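Phosphotriesterase homology protein (Escherichia coli, PDB 1BF6) catalyses the hydrolysis of phosphorylated glyceryl acetates with a two-zinc site and is also active on aromatic acetates and propionates. Local coordinates at residues K197-G202 against R231-R236; D190-I195 against L225-D230; Q267-G272 against A276-M281; M43-R48 against L260-I265. All coordinates share one frame; numbering follows the deposited sequence.

Contact 1 (K197-G202 against R231-R236); sequences KMIDLG and RGLLNR
I199 and R236 bring their backbones closest together, CA to CA 6.7 Å, where the end of helix 192-200 passes the short 3-10 segment 234-236. I199 carries the apolar packing. Its CG2 branch is anti to the backbone N and lies 4.0 Å from R236 CG. R236 CB rests against both I199 CG1 and CG2. I199 CG2 also meets L233 CD2 at 4.1 Å. The methyl group thus touches both a leucine branch and the aliphatic root of the arginine.

The first segment closes helix 192-200 and the second follows helix 218-230, both of the TIM barrel. Helix 192-200 ends in a Schellman motif with G202 at positive phi, and its G202 N binds I199 O at 2.9 Å. A second Schellman motif, with G232 as its C-prime residue, ends helix 218-230. The chain then runs into strand 237-239, and R236 already pairs through its backbone with V205 of the neighbouring strand.

The R236 chain bends at CB-CG (chi2 -56°), which turns its head back along its own segment. R236 NH1 donates to N235 O at 3.0 Å, with an N-H...O angle of 156°. The oxygen lies near the guanidinium plane, but the donor stands above the carbonyl plane. R236 NH2 donates to a water, 3.0 Å away, which in turn donates to G202 O at 2.8 Å. This water links the head to the helix end. With an alanine here, the water on G202 O would probably lose its arginine donor, N235 O its NH1 bond, and I199 CG2 the packing of CG.

Contact 2 (D190-I195 against L225-D230); sequences DNLDNI and LHALRD
L192 grips A227 across two neighbouring helices of the barrel's outer layer, and the contact between them is wholly apolar. A227 CB fits at the fork of the leucine, 3.6 Å from L192 CD2 and 3.8 Å from L192 CD1. The fork reaches there because L192 CG is anti to its backbone N (chi1 -164°), which swings the branch across to helix 218-230. L192 CD1 also touches L228 CD2 at 4.1 Å. These two leucines run past each other in opposite directions. I195, one turn further on, sends its CG2 to L228 CD2 at 4.1 Å and to CD1 at 4.2 Å. The I195 and L228 side chains lie at about a right angle. L228 is therefore held by two residues of the opposing helix.

The polar bonds stay on their own sides. N191 occupies the N-cap position of helix 192-200, yet its side chain makes no capping bond. Its ND2 instead gives a weak bond to N194 OD1. I195 N binds N191 O at 3.0 Å in the first turn. In the other helix, D230 N binds H226 O at 2.8 Å.

H226 and R229 turn to the next part of the fold. H226 NE2 is hydrogen-bonded to S271 OG and its ring is T-shaped to F273, while R229 NE makes a salt bridge to D277. Inward, I195 and L228 both pack on F207 of strand 204-207.

With methyl groups alone at the interface, the two helices are matched by shape, and the small A227 probably allows the close approach of L192.

Contact 3 (Q267-G272 against A276-M281); sequences QLRQSG and ADVDVM
R269 and V278 meet through aliphatic atoms, and no flat group stacks across this contact between the last two helices of the TIM barrel. The guanidinium of R269 turns off to one side of the valine, and its NH1 is hydrogen-bonded to Q275 OE1 just before the second segment. The nearest carboxylate oxygen of D279, OD1, stays well off, 6.9 Å from R269 NH1. That carboxylate has partners of its own: OD1 bonds to Y7 OH and Q275 NE2, and OD2 makes a long, weak ion pair with R283. D279 and R283 are among the residues that bind beta-D-glucose.

The two segments belong to helices 259-270 and 275-289, joined by a short loop. The first ends in a Schellman motif at G272, whose positive phi (129°) would press any CB against the carbonyl O of S271. G272 N binds R269 O at 3.0 Å.

Two side-chain pairs hold the helices together. R269 CG lies 4.0 Å from V278 CG2, the two side chains crossing at about a right angle. The R269 chain bends at chi3 (-59°), beyond this touching carbon. Deeper in, L268 and M281 reach toward each other tip to tip, with L268 CD2 4.0 Å from M281 CE. Both are buried and also pack on F273. M281 gets there by bending at its last torsion (chi3 -81°), which turns the methyl toward the leucine.

At the helix end, S271 OG donates to L268 O at 2.7 Å, so the serine hydroxyl closes back on the residue whose side chain fills the inner part of the contact.

Contact 4 (M43-R48 against L260-I265); sequences MTRGVR and LLTTFI
The Schellman motif that turns helix 32-44 into strand 47-52 sets R45 and V47 against L261 and T262 of helix 259-270, on the outside of the TIM barrel. In this turn G46 has positive phi and its N binds M43 O. L261 is central. L261 CD1 is 3.5 Å from V47 CG2, tighter than usual for two carbons. R45 CB packs against the same methyl, L261 CD1.

R45 and L261 slide past each other in opposite directions. A bend at chi2 (-74°) of R45 carries its head on to T262, where R45 NE is 3.7 Å from T262 CG2. T262 OG1 is hydrogen-bonded to D258 O.

R48, at the far end of 43-48, bonds back over the turn. R48 NH1 donates to M43 O at 2.9 Å, in the carbonyl plane on a lone pair, and to V47 O at 3.0 Å from above the plane. M43 O therefore accepts from both R48 NH1 and G46 N.

The contact is thus apolar at L261, while R45 meets the helix with carbon and nitrogen atoms that pack without bonding across.

Contact 4 opens first along the chain, at 43-48. It closes only at 260-265, bringing the turn before strand 47-52 against helix 259-270 over 211 intervening residues. Contacts 1 and 2 nest inside that loop. They cross each other: 190-195 and 197-202 come in turn, then 225-230 and 231-236, so helix 192-200 is tied to helix 218-230 and to the loop after it. Contact 3 follows in series and closes a loop of three residues between the last two helices. It shares helix 259-270 with contact 4. Contacts 2 and 3 are joined by a salt bridge and a hydrogen bond between their segments, and L234 of contact 1 packs on D277 and M281.

Contact 1 (K197-G202 against R231-R236)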
loop_
_atom_site.group_PDB
_atom_site.type_symbol
_atom_site.label_atom_id
_atom_site.label_comp_id
_atom_site.label_asym_id
_atom_site.label_seq_id
_atom_site.Cartn_x
_atom_site.Cartn_y
_atom_site.Cartn_z
ATOM N N LYS A 197 8.338 9.363 -15.247
ATOM C CA LYS A 197 7.229 10.208 -15.676
ATOM C C LYS A 197 6.269 10.455 -14.526
ATOM O O LYS A 197 5.851 11.596 -14.297
ATOM C CB LYS A 197 6.514 9.583 -16.878
ATOM C CG LYS A 197 7.378 9.615 -18.133
ATOM C CD LYS A 197 6.743 8.913 -19.318
ATOM C CE LYS A 197 7.662 8.962 -20.528
ATOM N NZ LYS A 197 7.088 8.190 -21.667
ATOM N N MET A 198 5.968 9.410 -13.759
ATOM C CA MET A 198 5.063 9.551 -12.621
ATOM C C MET A 198 5.629 10.514 -11.593
ATOM O O MET A 198 4.911 11.379 -11.079
ATOM C CB MET A 198 4.759 8.192 -11.973
ATOM C CG MET A 198 3.954 7.262 -12.866
ATOM S SD MET A 198 3.492 5.734 -12.054
ATOM C CE MET A 198 4.826 4.685 -12.543
ATOM N N ILE A 199 6.923 10.375 -11.301
ATOM C CA ILE A 199 7.578 11.260 -10.350
ATOM C C ILE A 199 7.589 12.702 -10.907
ATOM O O ILE A 199 7.391 13.656 -10.162
ATOM C CB ILE A 199 9.025 10.766 -10.037
ATOM C CG1 ILE A 199 8.960 9.455 -9.237
ATOM C CG2 ILE A 199 9.817 11.850 -9.279
ATOM C CD1 ILE A 199 10.327 8.801 -8.993
ATOM N N ASP A 200 7.766 12.838 -12.219
ATOM C CA ASP A 200 7.784 14.144 -12.863
ATOM C C ASP A 200 6.433 14.857 -12.719
ATOM O O ASP A 200 6.383 16.078 -12.629
ATOM C CB ASP A 200 8.165 14.017 -14.335
ATOM C CG ASP A 200 8.509 15.358 -14.959
ATOM O OD1 ASP A 200 9.488 15.978 -14.499
ATOM O OD2 ASP A 200 7.796 15.795 -15.888
ATOM N N LEU A 201 5.347 14.087 -12.686
ATOM C CA LEU A 201 4.005 14.652 -12.521
ATOM C C LEU A 201 3.767 15.044 -11.060
ATOM O O LEU A 201 2.759 15.677 -10.741
ATOM C CB LEU A 201 2.924 13.658 -12.977
ATOM C CG LEU A 201 2.842 13.282 -14.463
ATOM C CD1 LEU A 201 1.732 12.243 -14.674
ATOM C CD2 LEU A 201 2.588 14.525 -15.317
ATOM N N GLY A 202 4.671 14.623 -10.173
ATOM C CA GLY A 202 4.561 14.956 -8.762
ATOM C C GLY A 202 4.054 13.886 -7.814
ATOM O O GLY A 202 3.885 14.137 -6.622
ATOM N N ARG A 231 19.552 10.001 -9.774
ATOM C CA ARG A 231 18.880 11.190 -10.289
ATOM C C ARG A 231 18.338 12.091 -9.179
ATOM O O ARG A 231 17.630 13.076 -9.449
ATOM C CB ARG A 231 17.755 10.771 -11.244
ATOM C CG ARG A 231 18.253 10.105 -12.510
ATOM C CD ARG A 231 17.145 9.314 -13.184
ATOM N NE ARG A 231 17.545 8.775 -14.483
ATOM C CZ ARG A 231 18.324 7.711 -14.671
ATOM N NH1 ARG A 231 18.822 7.041 -13.636
ATOM N NH2 ARG A 231 18.599 7.315 -15.907
ATOM N N GLY A 232 18.691 11.760 -7.940
ATOM C CA GLY A 232 18.248 12.522 -6.783
ATOM C C GLY A 232 16.746 12.479 -6.555
ATOM O O GLY A 232 16.172 13.428 -6.009
ATOM N N LEU A 233 16.135 11.342 -6.897
ATOM C CA LEU A 233 14.683 11.156 -6.784
ATOM C C LEU A 233 14.180 10.308 -5.599
ATOM O O LEU A 233 12.988 9.999 -5.517
ATOM C CB LEU A 233 14.135 10.594 -8.114
ATOM C CG LEU A 233 14.490 11.376 -9.389
ATOM C CD1 LEU A 233 14.083 10.620 -10.625
ATOM C CD2 LEU A 233 13.860 12.762 -9.371
ATOM N N LEU A 234 15.063 9.960 -4.663
ATOM C CA LEU A 234 14.655 9.147 -3.514
ATOM C C LEU A 234 13.574 9.744 -2.622
ATOM O O LEU A 234 12.905 9.010 -1.892
ATOM C CB LEU A 234 15.856 8.742 -2.651
ATOM C CG LEU A 234 16.917 7.817 -3.260
ATOM C CD1 LEU A 234 17.920 7.455 -2.163
ATOM C CD2 LEU A 234 16.287 6.552 -3.811
ATOM N N ASN A 235 13.389 11.062 -2.664
ATOM C CA ASN A 235 12.351 11.676 -1.831
ATOM C C ASN A 235 10.921 11.401 -2.343
ATOM O O ASN A 235 9.955 11.904 -1.769
ATOM C CB ASN A 235 12.583 13.190 -1.660
ATOM C CG ASN A 235 12.505 13.957 -2.975
ATOM O OD1 ASN A 235 12.599 13.386 -4.073
ATOM N ND2 ASN A 235 12.361 15.277 -2.866
ATOM N N ARG A 236 10.795 10.607 -3.406
ATOM C CA ARG A 236 9.477 10.259 -3.956
ATOM C C ARG A 236 9.219 8.749 -3.967
ATOM O O ARG A 236 8.187 8.295 -4.466
ATOM C CB ARG A 236 9.306 10.823 -5.375
ATOM C CG ARG A 236 9.059 12.325 -5.423
ATOM C CD ARG A 236 7.850 12.707 -4.585
ATOM N NE ARG A 236 7.634 14.151 -4.603
ATOM C CZ ARG A 236 8.067 14.999 -3.671
ATOM N NH1 ARG A 236 8.743 14.567 -2.611
ATOM N NH2 ARG A 236 7.884 16.303 -3.837
HETATM O O HOH W 1 7.110 13.528 -7.758
HETATM O O HOH W 2 5.393 16.254 -5.499
#

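Contact 2 (D190-I195 against L225-D230)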
loop_
_atom_site.group_PDB
_atom_site.type_symbol
_atom_site.label_atom_id
_atom_site.label_comp_id
_atom_site.label_asym_id
_atom_site.label_seq_id
_atom_site.Cartn_x
_atom_site.Cartn_y
_atom_site.Cartn_z
ATOM N N ASP A 190 10.633 -4.088 -15.531
ATOM C CA ASP A 190 11.547 -2.986 -15.832
ATOM C C ASP A 190 10.543 -1.881 -16.133
ATOM O O ASP A 190 9.845 -1.926 -17.145
ATOM C CB ASP A 190 12.413 -3.303 -17.064
ATOM C CG ASP A 190 13.448 -4.422 -16.804
ATOM O OD1 ASP A 190 13.628 -4.828 -15.638
ATOM O OD2 ASP A 190 14.088 -4.894 -17.773
ATOM N N ASN A 191 10.460 -0.915 -15.227
ATOM C CA ASN A 191 9.457 0.141 -15.319
ATOM C C ASN A 191 10.021 1.556 -15.104
ATOM O O ASN A 191 9.282 2.474 -14.738
ATOM C CB ASN A 191 8.421 -0.196 -14.228
ATOM C CG ASN A 191 7.059 0.460 -14.444
ATOM O OD1 ASN A 191 6.310 0.640 -13.484
ATOM N ND2 ASN A 191 6.713 0.758 -15.690
ATOM N N LEU A 192 11.310 1.751 -15.376
ATOM C CA LEU A 192 11.935 3.057 -15.154
ATOM C C LEU A 192 11.306 4.234 -15.900
ATOM O O LEU A 192 11.040 5.273 -15.301
ATOM C CB LEU A 192 13.444 3.002 -15.428
ATOM C CG LEU A 192 14.246 4.173 -14.864
ATOM C CD1 LEU A 192 14.025 4.294 -13.360
ATOM C CD2 LEU A 192 15.717 3.976 -15.177
ATOM N N ASP A 193 11.032 4.065 -17.189
ATOM C CA ASP A 193 10.450 5.155 -17.968
ATOM C C ASP A 193 9.176 5.676 -17.341
ATOM O O ASP A 193 9.076 6.866 -17.050
ATOM C CB ASP A 193 10.211 4.737 -19.414
ATOM C CG ASP A 193 11.506 4.493 -20.158
ATOM O OD1 ASP A 193 12.475 5.263 -19.945
ATOM O OD2 ASP A 193 11.563 3.526 -20.947
ATOM N N ASN A 194 8.239 4.773 -17.067
ATOM C CA ASN A 194 6.979 5.161 -16.450
ATOM C C ASN A 194 7.194 5.785 -15.073
ATOM O O ASN A 194 6.554 6.769 -14.733
ATOM C CB ASN A 194 6.049 3.957 -16.305
ATOM C CG ASN A 194 5.415 3.517 -17.623
ATOM O OD1 ASN A 194 4.861 2.419 -17.696
ATOM N ND2 ASN A 194 5.490 4.356 -18.656
ATOM N N ILE A 195 8.074 5.192 -14.268
ATOM C CA ILE A 195 8.335 5.702 -12.927
ATOM C C ILE A 195 8.853 7.142 -12.957
ATOM O O ILE A 195 8.412 7.973 -12.165
ATOM C CB ILE A 195 9.309 4.764 -12.141
ATOM C CG1 ILE A 195 8.587 3.474 -11.752
ATOM C CG2 ILE A 195 9.825 5.442 -10.871
ATOM C CD1 ILE A 195 9.483 2.462 -11.097
ATOM N N LEU A 225 16.145 1.166 -7.991
ATOM C CA LEU A 225 16.321 2.111 -6.890
ATOM C C LEU A 225 17.590 2.945 -7.110
ATOM O O LEU A 225 17.599 4.145 -6.847
ATOM C CB LEU A 225 16.347 1.403 -5.540
ATOM C CG LEU A 225 14.992 0.864 -5.079
ATOM C CD1 LEU A 225 15.152 0.068 -3.785
ATOM C CD2 LEU A 225 14.002 2.030 -4.882
ATOM N N HIS A 226 18.640 2.318 -7.638
ATOM C CA HIS A 226 19.885 3.029 -7.918
ATOM C C HIS A 226 19.683 4.115 -8.972
ATOM O O HIS A 226 20.260 5.197 -8.871
ATOM C CB HIS A 226 20.985 2.060 -8.370
ATOM C CG HIS A 226 21.731 1.435 -7.233
ATOM N ND1 HIS A 226 22.887 1.981 -6.716
ATOM C CD2 HIS A 226 21.448 0.356 -6.464
ATOM C CE1 HIS A 226 23.278 1.271 -5.673
ATOM N NE2 HIS A 226 22.422 0.281 -5.499
ATOM N N ALA A 227 18.854 3.830 -9.974
ATOM C CA ALA A 227 18.569 4.796 -11.040
ATOM C C ALA A 227 17.908 6.036 -10.426
ATOM O O ALA A 227 18.221 7.166 -10.795
ATOM C CB ALA A 227 17.655 4.172 -12.099
ATOM N N LEU A 228 17.027 5.811 -9.458
ATOM C CA LEU A 228 16.328 6.896 -8.777
ATOM C C LEU A 228 17.283 7.675 -7.872
ATOM O O LEU A 228 17.282 8.904 -7.861
ATOM C CB LEU A 228 15.132 6.343 -7.992
ATOM C CG LEU A 228 14.125 5.639 -8.921
ATOM C CD1 LEU A 228 12.954 5.102 -8.113
ATOM C CD2 LEU A 228 13.656 6.580 -10.026
ATOM N N ARG A 229 18.131 6.954 -7.152
ATOM C CA ARG A 229 19.118 7.585 -6.290
ATOM C C ARG A 229 20.091 8.439 -7.125
ATOM O O ARG A 229 20.421 9.567 -6.739
ATOM C CB ARG A 229 19.903 6.513 -5.531
ATOM C CG ARG A 229 21.000 7.079 -4.649
ATOM C CD ARG A 229 21.786 5.962 -4.009
ATOM N NE ARG A 229 22.834 6.483 -3.145
ATOM C CZ ARG A 229 24.123 6.226 -3.307
ATOM N NH1 ARG A 229 24.525 5.451 -4.306
ATOM N NH2 ARG A 229 25.008 6.753 -2.475
ATOM N N ASP A 230 20.518 7.913 -8.272
ATOM C CA ASP A 230 21.449 8.615 -9.157
ATOM C C ASP A 230 20.874 9.922 -9.699
ATOM O O ASP A 230 21.619 10.829 -10.066
ATOM C CB ASP A 230 21.839 7.751 -10.354
ATOM C CG ASP A 230 22.627 6.505 -9.968
ATOM O OD1 ASP A 230 23.310 6.495 -8.915
ATOM O OD2 ASP A 230 22.550 5.530 -10.744
#

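Contact 3 (Q267-G272 against A276-M281)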
loop_
_atom_site.group_PDB
_atom_site.type_symbol
_atom_site.label_atom_id
_atom_site.label_comp_id
_atom_site.label_asym_id
_atom_site.label_seq_id
_atom_site.Cartn_x
_atom_site.Cartn_y
_atom_site.Cartn_z
ATOM N N GLN A 267 21.072 -5.801 1.433
ATOM C CA GLN A 267 21.589 -5.965 0.066
ATOM C C GLN A 267 21.681 -4.617 -0.636
ATOM O O GLN A 267 22.591 -4.378 -1.423
ATOM C CB GLN A 267 20.717 -6.932 -0.758
ATOM C CG GLN A 267 20.736 -8.370 -0.243
ATOM C CD GLN A 267 19.683 -9.276 -0.897
ATOM O OE1 GLN A 267 19.824 -10.501 -0.888
ATOM N NE2 GLN A 267 18.617 -8.683 -1.428
ATOM N N LEU A 268 20.722 -3.738 -0.338
ATOM C CA LEU A 268 20.687 -2.398 -0.906
ATOM C C LEU A 268 21.903 -1.608 -0.382
ATOM O O LEU A 268 22.609 -0.960 -1.151
ATOM C CB LEU A 268 19.381 -1.703 -0.506
ATOM C CG LEU A 268 19.053 -0.392 -1.224
ATOM C CD1 LEU A 268 19.056 -0.618 -2.728
ATOM C CD2 LEU A 268 17.692 0.126 -0.755
ATOM N N ARG A 269 22.144 -1.666 0.922
ATOM C CA ARG A 269 23.295 -0.972 1.499
ATOM C C ARG A 269 24.601 -1.549 0.926
ATOM O O ARG A 269 25.538 -0.807 0.608
ATOM C CB ARG A 269 23.288 -1.062 3.027
ATOM C CG ARG A 269 22.238 -0.187 3.712
ATOM C CD ARG A 269 22.481 -0.072 5.199
ATOM N NE ARG A 269 22.469 -1.384 5.846
ATOM C CZ ARG A 269 21.519 -1.817 6.670
ATOM N NH1 ARG A 269 20.497 -1.037 7.005
ATOM N NH2 ARG A 269 21.608 -3.040 7.186
ATOM N N GLN A 270 24.636 -2.866 0.733
ATOM C CA GLN A 270 25.821 -3.519 0.176
ATOM C C GLN A 270 26.103 -3.037 -1.242
ATOM O O GLN A 270 27.261 -2.865 -1.626
ATOM C CB GLN A 270 25.674 -5.048 0.221
ATOM C CG GLN A 270 25.758 -5.625 1.641
ATOM C CD GLN A 270 25.053 -6.975 1.795
ATOM O OE1 GLN A 270 24.794 -7.687 0.810
ATOM N NE2 GLN A 270 24.725 -7.324 3.037
ATOM N N SER A 271 25.045 -2.762 -2.003
ATOM C CA SER A 271 25.203 -2.282 -3.369
ATOM C C SER A 271 25.600 -0.806 -3.428
ATOM O O SER A 271 25.824 -0.274 -4.516
ATOM C CB SER A 271 23.920 -2.511 -4.185
ATOM O OG SER A 271 22.851 -1.716 -3.702
ATOM N N GLY A 272 25.635 -0.133 -2.276
ATOM C CA GLY A 272 26.038 1.270 -2.272
ATOM C C GLY A 272 25.194 2.338 -1.585
ATOM O O GLY A 272 25.654 3.470 -1.445
ATOM N N ALA A 276 21.376 6.927 5.298
ATOM C CA ALA A 276 20.579 8.148 5.163
ATOM C C ALA A 276 19.648 7.977 3.961
ATOM O O ALA A 276 18.492 8.378 4.023
ATOM C CB ALA A 276 21.484 9.356 4.953
ATOM N N ASP A 277 20.176 7.425 2.864
ATOM C CA ASP A 277 19.387 7.159 1.647
ATOM C C ASP A 277 18.214 6.242 2.035
ATOM O O ASP A 277 17.070 6.459 1.627
ATOM C CB ASP A 277 20.209 6.415 0.579
ATOM C CG ASP A 277 21.268 7.277 -0.097
ATOM O OD1 ASP A 277 21.092 8.507 -0.231
ATOM O OD2 ASP A 277 22.290 6.691 -0.524
ATOM N N VAL A 278 18.520 5.202 2.806
ATOM C CA VAL A 278 17.511 4.251 3.262
ATOM C C VAL A 278 16.452 4.957 4.116
ATOM O O VAL A 278 15.251 4.776 3.904
ATOM C CB VAL A 278 18.161 3.102 4.102
ATOM C CG1 VAL A 278 17.083 2.221 4.754
ATOM C CG2 VAL A 278 19.101 2.267 3.233
ATOM N N ASP A 279 16.901 5.793 5.053
ATOM C CA ASP A 279 15.989 6.502 5.954
ATOM C C ASP A 279 15.063 7.493 5.244
ATOM O O ASP A 279 13.977 7.778 5.732
ATOM C CB ASP A 279 16.755 7.159 7.121
ATOM C CG ASP A 279 17.357 6.126 8.093
ATOM O OD1 ASP A 279 17.113 4.911 7.916
ATOM O OD2 ASP A 279 18.061 6.527 9.048
ATOM N N VAL A 280 15.485 7.995 4.088
ATOM C CA VAL A 280 14.641 8.909 3.321
ATOM C C VAL A 280 13.393 8.123 2.876
ATOM O O VAL A 280 12.256 8.574 3.072
ATOM C CB VAL A 280 15.377 9.471 2.085
ATOM C CG1 VAL A 280 14.395 10.123 1.118
ATOM C CG2 VAL A 280 16.399 10.505 2.520
ATOM N N MET A 281 13.612 6.919 2.341
ATOM C CA MET A 281 12.501 6.095 1.868
ATOM C C MET A 281 11.654 5.493 2.983
ATOM O O MET A 281 10.423 5.542 2.915
ATOM C CB MET A 281 13.006 4.990 0.932
ATOM C CG MET A 281 13.774 5.498 -0.291
ATOM S SD MET A 281 14.422 4.159 -1.325
ATOM C CE MET A 281 15.910 3.706 -0.424
#

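Contact 4 (M43-R48 against L260-I265)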
loop_
_atom_site.group_PDB
_atom_site.type_symbol
_atom_site.label_atom_id
_atom_site.label_comp_id
_atom_site.label_asym_id
_atom_site.label_seq_id
_atom_site.Cartn_x
_atom_site.Cartn_y
_atom_site.Cartn_z
ATOM N N MET A 43 9.201 -4.214 14.980
ATOM C CA MET A 43 9.489 -3.222 16.021
ATOM C C MET A 43 10.974 -3.236 16.412
ATOM O O MET A 43 11.573 -2.181 16.625
ATOM C CB MET A 43 8.625 -3.489 17.270
ATOM C CG MET A 43 7.104 -3.329 17.100
ATOM S SD MET A 43 6.571 -1.624 17.134
ATOM C CE MET A 43 6.435 -1.344 18.872
ATOM N N THR A 44 11.578 -4.424 16.472
ATOM C CA THR A 44 13.000 -4.528 16.845
ATOM C C THR A 44 13.938 -3.916 15.789
ATOM O O THR A 44 15.063 -3.507 16.101
ATOM C CB THR A 44 13.406 -6.004 17.171
ATOM O OG1 THR A 44 13.726 -6.685 15.951
ATOM C CG2 THR A 44 12.256 -6.754 17.834
ATOM N N ARG A 45 13.464 -3.824 14.550
ATOM C CA ARG A 45 14.255 -3.256 13.461
ATOM C C ARG A 45 13.909 -1.784 13.191
ATOM O O ARG A 45 14.220 -1.262 12.117
ATOM C CB ARG A 45 14.052 -4.045 12.168
ATOM C CG ARG A 45 14.279 -5.529 12.264
ATOM C CD ARG A 45 15.744 -5.895 12.362
ATOM N NE ARG A 45 15.864 -7.347 12.436
ATOM C CZ ARG A 45 16.738 -7.997 13.192
ATOM N NH1 ARG A 45 17.606 -7.334 13.950
ATOM N NH2 ARG A 45 16.700 -9.318 13.234
ATOM N N GLY A 46 13.213 -1.157 14.134
ATOM C CA GLY A 46 12.879 0.258 14.009
ATOM C C GLY A 46 11.572 0.661 13.350
ATOM O O GLY A 46 11.310 1.855 13.167
ATOM N N VAL A 47 10.768 -0.319 12.952
ATOM C CA VAL A 47 9.481 -0.023 12.322
ATOM C C VAL A 47 8.481 0.380 13.385
ATOM O O VAL A 47 8.369 -0.278 14.425
ATOM C CB VAL A 47 8.924 -1.244 11.536
ATOM C CG1 VAL A 47 7.506 -0.925 10.976
ATOM C CG2 VAL A 47 9.869 -1.593 10.384
ATOM N N ARG A 48 7.738 1.453 13.123
ATOM C CA ARG A 48 6.734 1.915 14.069
ATOM C C ARG A 48 5.326 1.998 13.449
ATOM O O ARG A 48 4.337 1.906 14.169
ATOM C CB ARG A 48 7.144 3.272 14.667
ATOM C CG ARG A 48 8.376 3.202 15.568
ATOM C CD ARG A 48 8.068 2.403 16.829
ATOM N NE ARG A 48 9.218 2.296 17.732
ATOM C CZ ARG A 48 10.109 1.304 17.717
ATOM N NH1 ARG A 48 10.009 0.307 16.845
ATOM N NH2 ARG A 48 11.113 1.318 18.576
ATOM N N LEU A 260 12.265 -7.228 4.668
ATOM C CA LEU A 260 12.687 -5.945 4.120
ATOM C C LEU A 260 13.942 -5.452 4.836
ATOM O O LEU A 260 14.874 -4.966 4.200
ATOM C CB LEU A 260 11.566 -4.907 4.299
ATOM C CG LEU A 260 11.835 -3.483 3.804
ATOM C CD1 LEU A 260 11.994 -3.468 2.300
ATOM C CD2 LEU A 260 10.686 -2.565 4.223
ATOM N N LEU A 261 13.969 -5.624 6.153
ATOM C CA LEU A 261 15.089 -5.150 6.967
ATOM C C LEU A 261 16.204 -6.168 7.219
ATOM O O LEU A 261 17.376 -5.797 7.339
ATOM C CB LEU A 261 14.547 -4.583 8.286
ATOM C CG LEU A 261 13.605 -3.382 8.060
ATOM C CD1 LEU A 261 12.819 -3.042 9.298
ATOM C CD2 LEU A 261 14.398 -2.179 7.561
ATOM N N THR A 262 15.844 -7.448 7.283
ATOM C CA THR A 262 16.832 -8.500 7.533
ATOM C C THR A 262 17.557 -8.908 6.260
ATOM O O THR A 262 18.712 -9.342 6.313
ATOM C CB THR A 262 16.190 -9.769 8.141
ATOM O OG1 THR A 262 15.291 -10.356 7.189
ATOM C CG2 THR A 262 15.443 -9.443 9.426
ATOM N N THR A 263 16.916 -8.701 5.109
ATOM C CA THR A 263 17.503 -9.108 3.843
ATOM C C THR A 263 17.601 -8.083 2.717
ATOM O O THR A 263 18.684 -7.868 2.184
ATOM C CB THR A 263 16.776 -10.378 3.302
ATOM O OG1 THR A 263 16.743 -11.381 4.322
ATOM C CG2 THR A 263 17.449 -10.915 2.067
ATOM N N PHE A 264 16.484 -7.454 2.340
ATOM C CA PHE A 264 16.509 -6.512 1.226
ATOM C C PHE A 264 17.342 -5.248 1.452
ATOM O O PHE A 264 18.181 -4.917 0.619
ATOM C CB PHE A 264 15.091 -6.127 0.792
ATOM C CG PHE A 264 15.054 -5.341 -0.495
ATOM C CD1 PHE A 264 15.188 -5.982 -1.720
ATOM C CD2 PHE A 264 14.910 -3.948 -0.481
ATOM C CE1 PHE A 264 15.182 -5.257 -2.916
ATOM C CE2 PHE A 264 14.902 -3.226 -1.673
ATOM C CZ PHE A 264 15.039 -3.880 -2.886
ATOM N N ILE A 265 17.085 -4.532 2.546
ATOM C CA ILE A 265 17.842 -3.309 2.842
ATOM C C ILE A 265 19.347 -3.615 2.993
ATOM O O ILE A 265 20.182 -2.840 2.526
ATOM C CB ILE A 265 17.243 -2.525 4.046
ATOM C CG1 ILE A 265 15.854 -1.979 3.661
ATOM C CG2 ILE A 265 18.166 -1.367 4.467
ATOM C CD1 ILE A 265 15.859 -1.092 2.412
#